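Local atomic coordinates of endoglucanase E (Clostridium thermocellum, PDB entry 2WAO), a protein that hydrolyses cellulose and, through the C-terminal family 2 carbohydrate esterase domain crystallised here, probably removes acetyl groups from plant polysaccharides and also binds cellulose chains. Residues T181-Y184 with P190-M193; T223-T228 with T234-A239; T238-L243 with I256-G261. All coordinates share one frame; numbering follows the deposited sequence. Where two conformers were deposited one is given.

Contact 1 of 3, residues T181-Y184 with P190-M193; sequences TMNY and PLIM. With BGC (beta-D-glucopyranose), chain B; BGC (beta-D-glucopyranose), chain C.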
loop_
_atom_site.group_PDB
_atom_site.type_symbol
_atom_site.label_atom_id
_atom_site.label_comp_id
_atom_site.label_asym_id
_atom_site.label_seq_id
_atom_site.Cartn_x
_atom_site.Cartn_y
_atom_site.Cartn_z
ATOM N N THR A 181 -14.030 -1.982 -12.957
ATOM C CA THR A 181 -15.116 -2.741 -13.690
ATOM C C THR A 181 -14.734 -4.169 -14.046
ATOM O O THR A 181 -15.619 -4.985 -14.435
ATOM C CB THR A 181 -15.531 -2.033 -15.034
ATOM O OG1 THR A 181 -14.480 -2.186 -15.986
ATOM C CG2 THR A 181 -15.809 -0.558 -14.797
ATOM N N MET A 182 -13.439 -4.466 -13.972
ATOM C CA MET A 182 -12.881 -5.764 -14.374
ATOM C C MET A 182 -11.516 -5.929 -13.739
ATOM O O MET A 182 -10.873 -4.938 -13.402
ATOM C CB MET A 182 -12.761 -5.850 -15.914
ATOM C CG MET A 182 -11.793 -4.825 -16.461
ATOM S SD MET A 182 -11.707 -4.825 -18.247
ATOM C CE MET A 182 -10.756 -6.303 -18.418
ATOM N N ASN A 183 -11.075 -7.174 -13.593
ATOM C CA ASN A 183 -9.721 -7.478 -13.193
ATOM C C ASN A 183 -8.870 -7.730 -14.433
ATOM O O ASN A 183 -9.402 -7.838 -15.527
ATOM C CB ASN A 183 -9.743 -8.667 -12.235
ATOM C CG ASN A 183 -10.516 -8.319 -10.976
ATOM O OD1 ASN A 183 -10.373 -7.210 -10.435
ATOM N ND2 ASN A 183 -11.438 -9.178 -10.602
ATOM N N TYR A 184 -7.566 -7.793 -14.257
ATOM C CA TYR A 184 -6.633 -8.044 -15.365
ATOM C C TYR A 184 -7.095 -9.194 -16.285
ATOM O O TYR A 184 -7.381 -10.281 -15.812
ATOM C CB TYR A 184 -5.216 -8.349 -14.853
ATOM C CG TYR A 184 -4.325 -8.564 -16.054
ATOM C CD1 TYR A 184 -3.954 -7.488 -16.864
ATOM C CD2 TYR A 184 -3.957 -9.857 -16.440
ATOM C CE1 TYR A 184 -3.202 -7.702 -18.021
ATOM C CE2 TYR A 184 -3.192 -10.074 -17.595
ATOM C CZ TYR A 184 -2.821 -8.988 -18.355
ATOM O OH TYR A 184 -2.069 -9.207 -19.478
ATOM N N PRO A 190 -13.692 -10.492 -7.182
ATOM C CA PRO A 190 -14.082 -9.255 -6.511
ATOM C C PRO A 190 -13.352 -8.048 -7.122
ATOM O O PRO A 190 -12.202 -8.148 -7.515
ATOM C CB PRO A 190 -13.610 -9.479 -5.065
ATOM C CG PRO A 190 -13.609 -11.058 -4.909
ATOM C CD PRO A 190 -13.126 -11.507 -6.251
ATOM N N LEU A 191 -14.041 -6.927 -7.194
ATOM C CA LEU A 191 -13.453 -5.699 -7.738
ATOM C C LEU A 191 -13.078 -4.821 -6.553
ATOM O O LEU A 191 -13.339 -5.179 -5.389
ATOM C CB LEU A 191 -14.458 -5.017 -8.673
ATOM C CG LEU A 191 -14.829 -5.763 -9.971
ATOM C CD1 LEU A 191 -15.944 -5.057 -10.720
ATOM C CD2 LEU A 191 -13.563 -5.921 -10.850
ATOM N N ILE A 192 -12.502 -3.652 -6.828
ATOM C CA ILE A 192 -11.965 -2.878 -5.707
ATOM C C ILE A 192 -13.052 -2.557 -4.676
ATOM O O ILE A 192 -12.806 -2.659 -3.441
ATOM C CB ILE A 192 -11.164 -1.626 -6.203
ATOM C CG1 ILE A 192 -10.508 -0.916 -4.980
ATOM C CG2 ILE A 192 -12.073 -0.709 -7.020
ATOM C CD1 ILE A 192 -9.338 -1.832 -4.387
ATOM N N MET A 193 -14.266 -2.209 -5.100
ATOM C CA MET A 193 -15.274 -1.800 -4.104
ATOM C C MET A 193 -15.728 -2.962 -3.229
ATOM O O MET A 193 -16.244 -2.748 -2.123
ATOM C CB MET A 193 -16.454 -1.081 -4.741
ATOM C CG MET A 193 -16.254 0.464 -4.828
ATOM S SD MET A 193 -16.469 1.326 -3.245
ATOM C CE MET A 193 -18.139 0.825 -2.823
HETATM C C2 BGC B . 0.727 -10.181 -15.650
HETATM C C3 BGC B . -0.360 -10.889 -14.855
HETATM C C4 BGC B . -0.791 -10.010 -13.675
HETATM C C5 BGC B . -1.218 -8.626 -14.213
HETATM C C6 BGC B . -1.764 -7.652 -13.149
HETATM C C1 BGC B . 0.248 -8.791 -16.059
HETATM O O2 BGC B . 1.094 -10.990 -16.772
HETATM O O3 BGC B . 0.138 -12.143 -14.373
HETATM O O4 BGC B . -1.877 -10.668 -13.246
HETATM O O5 BGC B . -0.115 -8.050 -14.909
HETATM O O6 BGC B . -0.756 -7.423 -12.180
HETATM C C2 BGC C . 0.440 -4.861 -18.418
HETATM C C3 BGC C . 0.628 -5.809 -17.236
HETATM C C4 BGC C . 0.881 -7.229 -17.716
HETATM C C5 BGC C . 2.037 -7.266 -18.722
HETATM C C6 BGC C . 2.062 -8.665 -19.345
HETATM C C1 BGC C . 1.630 -4.993 -19.390
HETATM O O2 BGC C . 0.329 -3.512 -17.973
HETATM O O3 BGC C . -0.517 -5.763 -16.414
HETATM O O4 BGC C . 1.260 -8.077 -16.756
HETATM O O5 BGC C . 1.874 -6.328 -19.793
HETATM O O6 BGC C . 3.096 -8.590 -20.267
#

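Contact 2 of 3, residues T223-T228 with T234-A239; sequences TNDFST and TKFVTA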
loop_
_atom_site.group_PDB
_atom_site.type_symbol
_atom_site.label_atom_id
_atom_site.label_comp_id
_atom_site.label_asym_id
_atom_site.label_seq_id
_atom_site.Cartn_x
_atom_site.Cartn_y
_atom_site.Cartn_z
ATOM N N THR A 223 -5.754 0.846 -14.509
ATOM C CA THR A 223 -4.832 0.070 -15.381
ATOM C C THR A 223 -5.440 -1.247 -15.878
ATOM O O THR A 223 -5.375 -1.577 -17.085
ATOM C CB THR A 223 -3.440 -0.219 -14.696
ATOM O OG1 THR A 223 -2.839 1.033 -14.369
ATOM C CG2 THR A 223 -2.480 -0.943 -15.654
ATOM N N ASN A 224 -6.107 -1.958 -14.979
ATOM C CA ASN A 224 -6.647 -3.264 -15.359
ATOM C C ASN A 224 -7.925 -3.102 -16.170
ATOM O O ASN A 224 -8.332 -4.018 -16.863
ATOM C CB ASN A 224 -6.792 -4.163 -14.105
ATOM C CG ASN A 224 -5.469 -4.470 -13.527
ATOM O OD1 ASN A 224 -5.129 -4.021 -12.396
ATOM N ND2 ASN A 224 -4.630 -5.078 -14.334
ATOM N N ASP A 225 -8.560 -1.938 -16.064
ATOM C CA ASP A 225 -9.750 -1.622 -16.884
ATOM C C ASP A 225 -9.420 -1.288 -18.355
ATOM O O ASP A 225 -10.322 -1.271 -19.182
ATOM C CB ASP A 225 -10.542 -0.485 -16.253
ATOM C CG ASP A 225 -11.091 -0.881 -14.858
ATOM O OD1 ASP A 225 -12.137 -1.564 -14.818
ATOM O OD2 ASP A 225 -10.472 -0.541 -13.812
ATOM N N PHE A 226 -8.151 -0.985 -18.651
ATOM C CA PHE A 226 -7.744 -0.589 -20.023
ATOM C C PHE A 226 -6.522 -1.299 -20.560
ATOM O O PHE A 226 -6.064 -0.957 -21.660
ATOM C CB PHE A 226 -7.557 0.969 -20.124
ATOM C CG PHE A 226 -8.792 1.704 -19.838
ATOM C CD1 PHE A 226 -9.746 1.923 -20.868
ATOM C CD2 PHE A 226 -9.084 2.121 -18.516
ATOM C CE1 PHE A 226 -10.947 2.533 -20.625
ATOM C CE2 PHE A 226 -10.320 2.743 -18.252
ATOM C CZ PHE A 226 -11.246 2.959 -19.305
ATOM N N SER A 227 -5.966 -2.288 -19.847
ATOM C CA SER A 227 -4.753 -2.916 -20.349
ATOM C C SER A 227 -5.029 -4.053 -21.341
ATOM O O SER A 227 -4.148 -4.443 -22.040
ATOM C CB SER A 227 -3.795 -3.367 -19.236
ATOM O OG SER A 227 -4.422 -4.369 -18.418
ATOM N N THR A 228 -6.245 -4.600 -21.371
ATOM C CA THR A 228 -6.533 -5.660 -22.332
ATOM C C THR A 228 -7.724 -5.222 -23.183
ATOM O O THR A 228 -7.514 -4.715 -24.297
ATOM C CB THR A 228 -6.707 -7.058 -21.652
ATOM O OG1 THR A 228 -7.712 -6.965 -20.637
ATOM C CG2 THR A 228 -5.358 -7.552 -21.042
ATOM N N THR A 234 -19.436 4.560 -19.628
ATOM C CA THR A 234 -20.430 4.809 -18.577
ATOM C C THR A 234 -20.196 3.947 -17.327
ATOM O O THR A 234 -20.258 4.459 -16.190
ATOM C CB THR A 234 -21.880 4.660 -19.143
ATOM O OG1 THR A 234 -22.023 5.585 -20.231
ATOM C CG2 THR A 234 -22.881 5.036 -18.093
ATOM N N LYS A 235 -19.884 2.684 -17.559
ATOM C CA LYS A 235 -19.622 1.701 -16.519
ATOM C C LYS A 235 -18.421 2.131 -15.655
ATOM O O LYS A 235 -18.501 2.174 -14.426
ATOM C CB LYS A 235 -19.354 0.343 -17.151
ATOM C CG LYS A 235 -19.155 -0.786 -16.141
ATOM C CD LYS A 235 -18.978 -2.198 -16.794
ATOM C CE LYS A 235 -19.340 -3.283 -15.765
ATOM N NZ LYS A 235 -18.691 -4.631 -15.993
ATOM N N PHE A 236 -17.334 2.469 -16.331
ATOM C CA PHE A 236 -16.103 2.920 -15.661
ATOM C C PHE A 236 -16.267 4.246 -14.865
ATOM O O PHE A 236 -15.848 4.338 -13.690
ATOM C CB PHE A 236 -14.937 3.007 -16.669
ATOM C CG PHE A 236 -13.619 3.408 -16.010
ATOM C CD1 PHE A 236 -12.800 2.441 -15.423
ATOM C CD2 PHE A 236 -13.255 4.747 -15.926
ATOM C CE1 PHE A 236 -11.597 2.796 -14.798
ATOM C CE2 PHE A 236 -12.066 5.124 -15.296
ATOM C CZ PHE A 236 -11.242 4.161 -14.735
ATOM N N VAL A 237 -16.846 5.260 -15.510
ATOM C CA VAL A 237 -17.047 6.535 -14.885
ATOM C C VAL A 237 -17.977 6.381 -13.680
ATOM O O VAL A 237 -17.704 6.908 -12.609
ATOM C CB VAL A 237 -17.557 7.575 -15.894
ATOM C CG1 VAL A 237 -18.051 8.864 -15.146
ATOM C CG2 VAL A 237 -16.386 7.936 -16.879
ATOM N N THR A 238 -19.064 5.633 -13.852
ATOM C CA THR A 238 -19.983 5.409 -12.703
ATOM C C THR A 238 -19.292 4.668 -11.532
ATOM O O THR A 238 -19.502 5.011 -10.386
ATOM C CB THR A 238 -21.288 4.709 -13.186
ATOM O OG1 THR A 238 -21.961 5.580 -14.112
ATOM C CG2 THR A 238 -22.229 4.420 -12.014
ATOM N N ALA A 239 -18.472 3.670 -11.854
ATOM C CA ALA A 239 -17.750 2.851 -10.882
ATOM C C ALA A 239 -16.763 3.749 -10.122
ATOM O O ALA A 239 -16.625 3.641 -8.906
ATOM C CB ALA A 239 -17.014 1.662 -11.582
#

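Contact 3 of 3, residues T238-L243 with I256-G261; sequences TAYKNL and IFCCVG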
loop_
_atom_site.group_PDB
_atom_site.type_symbol
_atom_site.label_atom_id
_atom_site.label_comp_id
_atom_site.label_asym_id
_atom_site.label_seq_id
_atom_site.Cartn_x
_atom_site.Cartn_y
_atom_site.Cartn_z
ATOM N N THR A 238 -19.064 5.633 -13.852
ATOM C CA THR A 238 -19.983 5.409 -12.703
ATOM C C THR A 238 -19.292 4.668 -11.532
ATOM O O THR A 238 -19.502 5.011 -10.386
ATOM C CB THR A 238 -21.288 4.709 -13.186
ATOM O OG1 THR A 238 -21.961 5.580 -14.112
ATOM C CG2 THR A 238 -22.229 4.420 -12.014
ATOM N N ALA A 239 -18.472 3.670 -11.854
ATOM C CA ALA A 239 -17.750 2.851 -10.882
ATOM C C ALA A 239 -16.763 3.749 -10.122
ATOM O O ALA A 239 -16.625 3.641 -8.906
ATOM C CB ALA A 239 -17.014 1.662 -11.582
ATOM N N TYR A 240 -16.063 4.625 -10.866
ATOM C CA TYR A 240 -15.082 5.503 -10.246
ATOM C C TYR A 240 -15.790 6.490 -9.310
ATOM O O TYR A 240 -15.383 6.655 -8.166
ATOM C CB TYR A 240 -14.221 6.217 -11.328
ATOM C CG TYR A 240 -12.816 6.591 -10.832
ATOM C CD1 TYR A 240 -11.678 6.151 -11.503
ATOM C CD2 TYR A 240 -12.627 7.395 -9.690
ATOM C CE1 TYR A 240 -10.399 6.461 -11.074
ATOM C CE2 TYR A 240 -11.320 7.697 -9.231
ATOM C CZ TYR A 240 -10.229 7.226 -9.918
ATOM O OH TYR A 240 -8.956 7.552 -9.470
ATOM N N LYS A 241 -16.875 7.109 -9.791
ATOM C CA LYS A 241 -17.710 7.978 -8.961
ATOM C C LYS A 241 -18.242 7.263 -7.703
ATOM O O LYS A 241 -18.225 7.859 -6.640
ATOM C CB LYS A 241 -18.861 8.594 -9.770
ATOM C CG LYS A 241 -18.349 9.590 -10.795
ATOM C CD LYS A 241 -19.467 10.132 -11.656
ATOM C CE LYS A 241 -18.985 11.312 -12.524
ATOM N NZ LYS A 241 -20.085 11.903 -13.386
ATOM N N ASN A 242 -18.669 6.019 -7.836
ATOM C CA ASN A 242 -19.144 5.217 -6.695
ATOM C C ASN A 242 -18.070 5.125 -5.618
ATOM O O ASN A 242 -18.342 5.274 -4.418
ATOM C CB ASN A 242 -19.457 3.791 -7.162
ATOM C CG ASN A 242 -20.806 3.662 -7.831
ATOM O OD1 ASN A 242 -21.690 4.512 -7.683
ATOM N ND2 ASN A 242 -20.980 2.565 -8.561
ATOM N N LEU A 243 -16.830 4.869 -6.074
ATOM C CA LEU A 243 -15.690 4.717 -5.174
ATOM C C LEU A 243 -15.410 6.041 -4.437
ATOM O O LEU A 243 -15.308 6.047 -3.215
ATOM C CB LEU A 243 -14.426 4.199 -5.919
ATOM C CG LEU A 243 -13.170 4.169 -5.026
ATOM C CD1 LEU A 243 -13.400 3.254 -3.772
ATOM C CD2 LEU A 243 -11.955 3.788 -5.873
ATOM N N ILE A 256 -8.874 14.121 -1.867
ATOM C CA ILE A 256 -8.832 12.849 -2.648
ATOM C C ILE A 256 -8.049 13.090 -3.953
ATOM O O ILE A 256 -8.429 13.970 -4.758
ATOM C CB ILE A 256 -10.259 12.305 -2.966
ATOM C CG1 ILE A 256 -11.028 12.047 -1.643
ATOM C CG2 ILE A 256 -10.194 10.998 -3.857
ATOM C CD1 ILE A 256 -12.541 11.685 -1.857
ATOM N N PHE A 257 -6.992 12.303 -4.170
ATOM C CA PHE A 257 -6.128 12.447 -5.380
ATOM C C PHE A 257 -6.359 11.267 -6.292
ATOM O O PHE A 257 -6.108 10.115 -5.886
ATOM C CB PHE A 257 -4.652 12.540 -4.947
ATOM C CG PHE A 257 -4.338 13.814 -4.249
ATOM C CD1 PHE A 257 -3.816 14.905 -4.971
ATOM C CD2 PHE A 257 -4.537 13.933 -2.864
ATOM C CE1 PHE A 257 -3.520 16.104 -4.322
ATOM C CE2 PHE A 257 -4.254 15.134 -2.216
ATOM C CZ PHE A 257 -3.748 16.210 -2.929
ATOM N N CYS A 258 -6.897 11.544 -7.479
ATOM C CA CYS A 258 -7.222 10.501 -8.486
ATOM C C CYS A 258 -6.114 10.426 -9.537
ATOM O O CYS A 258 -5.824 11.438 -10.217
ATOM C CB CYS A 258 -8.552 10.837 -9.166
ATOM S SG CYS A 258 -9.912 10.870 -7.998
ATOM N N CYS A 259 -5.468 9.272 -9.670
ATOM C CA CYS A 259 -4.161 9.239 -10.380
ATOM C C CYS A 259 -4.187 8.295 -11.556
ATOM O O CYS A 259 -4.799 7.231 -11.474
ATOM C CB CYS A 259 -3.025 8.791 -9.439
ATOM S SG CYS A 259 -2.857 9.753 -7.938
ATOM N N VAL A 260 -3.538 8.686 -12.651
ATOM C CA VAL A 260 -3.406 7.805 -13.808
ATOM C C VAL A 260 -1.905 7.653 -14.132
ATOM O O VAL A 260 -1.193 8.628 -14.166
ATOM C CB VAL A 260 -4.189 8.412 -15.016
ATOM C CG1 VAL A 260 -3.904 7.655 -16.260
ATOM C CG2 VAL A 260 -5.722 8.352 -14.731
ATOM N N GLY A 261 -1.451 6.429 -14.373
ATOM C CA GLY A 261 -0.092 6.164 -14.866
ATOM C C GLY A 261 0.617 5.349 -13.801
ATOM O O GLY A 261 0.127 5.249 -12.686
HETATM O O HOH W 1 -7.078 6.139 -10.728
#

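Contact 1 of 3, residues T181-Y184 with P190-M193
Leu-191 lays its two methyls against the backbone of Thr-181 and Met-182, joining two parts of a loop that contributes Tyr-184 to the glycan pocket of the alpha/beta SGNH-hydrolase (GDSL) domain. The loop leaves parallel strand 168-174 and doubles back before helix 192-195, whose N-cap position is Leu-191. Leu-191 CD1 sits 3.6 Å from Thr-181 C, while Leu-191 CD2 lies 3.4 Å from Met-182 N. Leu-191 CD2 also meets Asn-183 OD1 at 3.5 Å, the two side chains passing at a slant. A chi1 of -63°, which sets CG opposite the carbonyl carbon, carries the Asn-183 amide across to residues 190-193. There Asn-183 ND2 gives a weak hydrogen bond to Pro-190 O, 3.3 Å long and bent to 145° at the hydrogen. A second weak bond from ND2 goes to Gly-189 O, and OD1 accepts from Gly-179 N, so both ends of the buried amide are held and its rotation is restrained. Leu-191 N bonds to Asp-194 OD2 at the start of the helix. Further out, one face of the Tyr-184 ring is covered by the glucose of chain B, with sugar C5 3.6 Å from Tyr-184 CG.

Contact 2 of 3, residues T223-T228 with T234-A239
Asp-225 and Phe-226 both meet the ring of Phe-236, one at its edge and the other over its face, tying the short, weakly bonded helical turn 223-226 to helix 233-250. Residues 223-225 read Thr-Asn-Asp, matching the end of the Gly-X-Asn-Asp signature (block III) of SGNH hydrolases. Thr-223 begins the turn, Thr-223 O accepting a backbone bond from Phe-226 N at 3.2 Å. Asp-225 follows, pointing its CB at helix 233-250; its CG lies in the plane of the Phe-236 ring, at the rim, and Asp-225 OD2 stands 3.7 Å from Phe-236 CE1, with carboxylate and ring planes turned 68° apart. The buried carboxylate takes its hydrogen bonds from backbone amides, OD1 from Thr-181 N and OD2 from Leu-180 N, which fix its rotation. Phe-226 completes a T-shaped pair: its edge is driven into the face of Phe-236, planes at 73° and centroids 5.1 Å apart. A chi1 of -177° swings the Phe-236 ring off its helix toward residues 223-228. The ring of Tyr-275, on helix 266-285, also meets Phe-226. CE2 of Phe-226 sits over the centre of the Phe-236 ring, 3.7 Å from Phe-236 CE1.

Contact 3 of 3, residues T238-L243 with I256-G261
Tyr-240 reaches from helix 233-250 across to strand 255-260 and brings its hydroxyl end against Cys-258. The ring leaves the helix toward the strand with OH leading, its CG roughly anti to the backbone N (chi1 -152°). Tyr-240 OH comes within 3.3 Å of Cys-258 CB, which points toward the helix. The thiol lies alongside the outer part of the ring: Cys-258 SG is 3.7 Å from Tyr-240 CE2 and 4.9 Å from the Tyr-240 ring centroid. At 67° off the ring normal, this sulfur-aromatic contact is oblique. A water at the ring's edge, in the ring plane, bridges the two segments, 2.7 Å from Tyr-240 OH and 2.6 Å from Cys-259 O, probably as donor to the latter. The phenol oxygen thus has a polar partner although its surroundings are buried and mostly apolar. The pair is part of the helix-on-sheet packing of the SGNH alpha/beta domain, in which helix 233-250 lies in the crossover connection between neighbouring parallel strands 216-220 and 255-260. Ile-219 of the first of these strands and Val-276 of helix 266-285 touch Tyr-240, while Cys-258 also meets Val-280 of helix 266-285 and Ile-244, one turn further along helix 233-250.

Contacts 1 and 2 lie on the glycan side of the SGNH-hydrolase domain, and contact 3 reaches its parallel sheet. Contacts 1 and 2 have centres about 9 Å apart and are joined directly by Thr-181 N and Asp-225 OD1, 2.7 Å apart. Contacts 2 and 3 share Thr-238 and Ala-239 of helix 233-250, their centres about 10 Å apart. Contact 1 also rests on that helix, with Met-193 SD 3.7 Å from Leu-243 CD1. Tyr-184 of contact 1 belongs to the pocket that holds the glycan; another bound glucose that touches it is hydrogen-bonded to Ser-131 OG and His-310 NE2. The side chain of Phe-226 in contact 2 stays about 9 Å from a bound glucose.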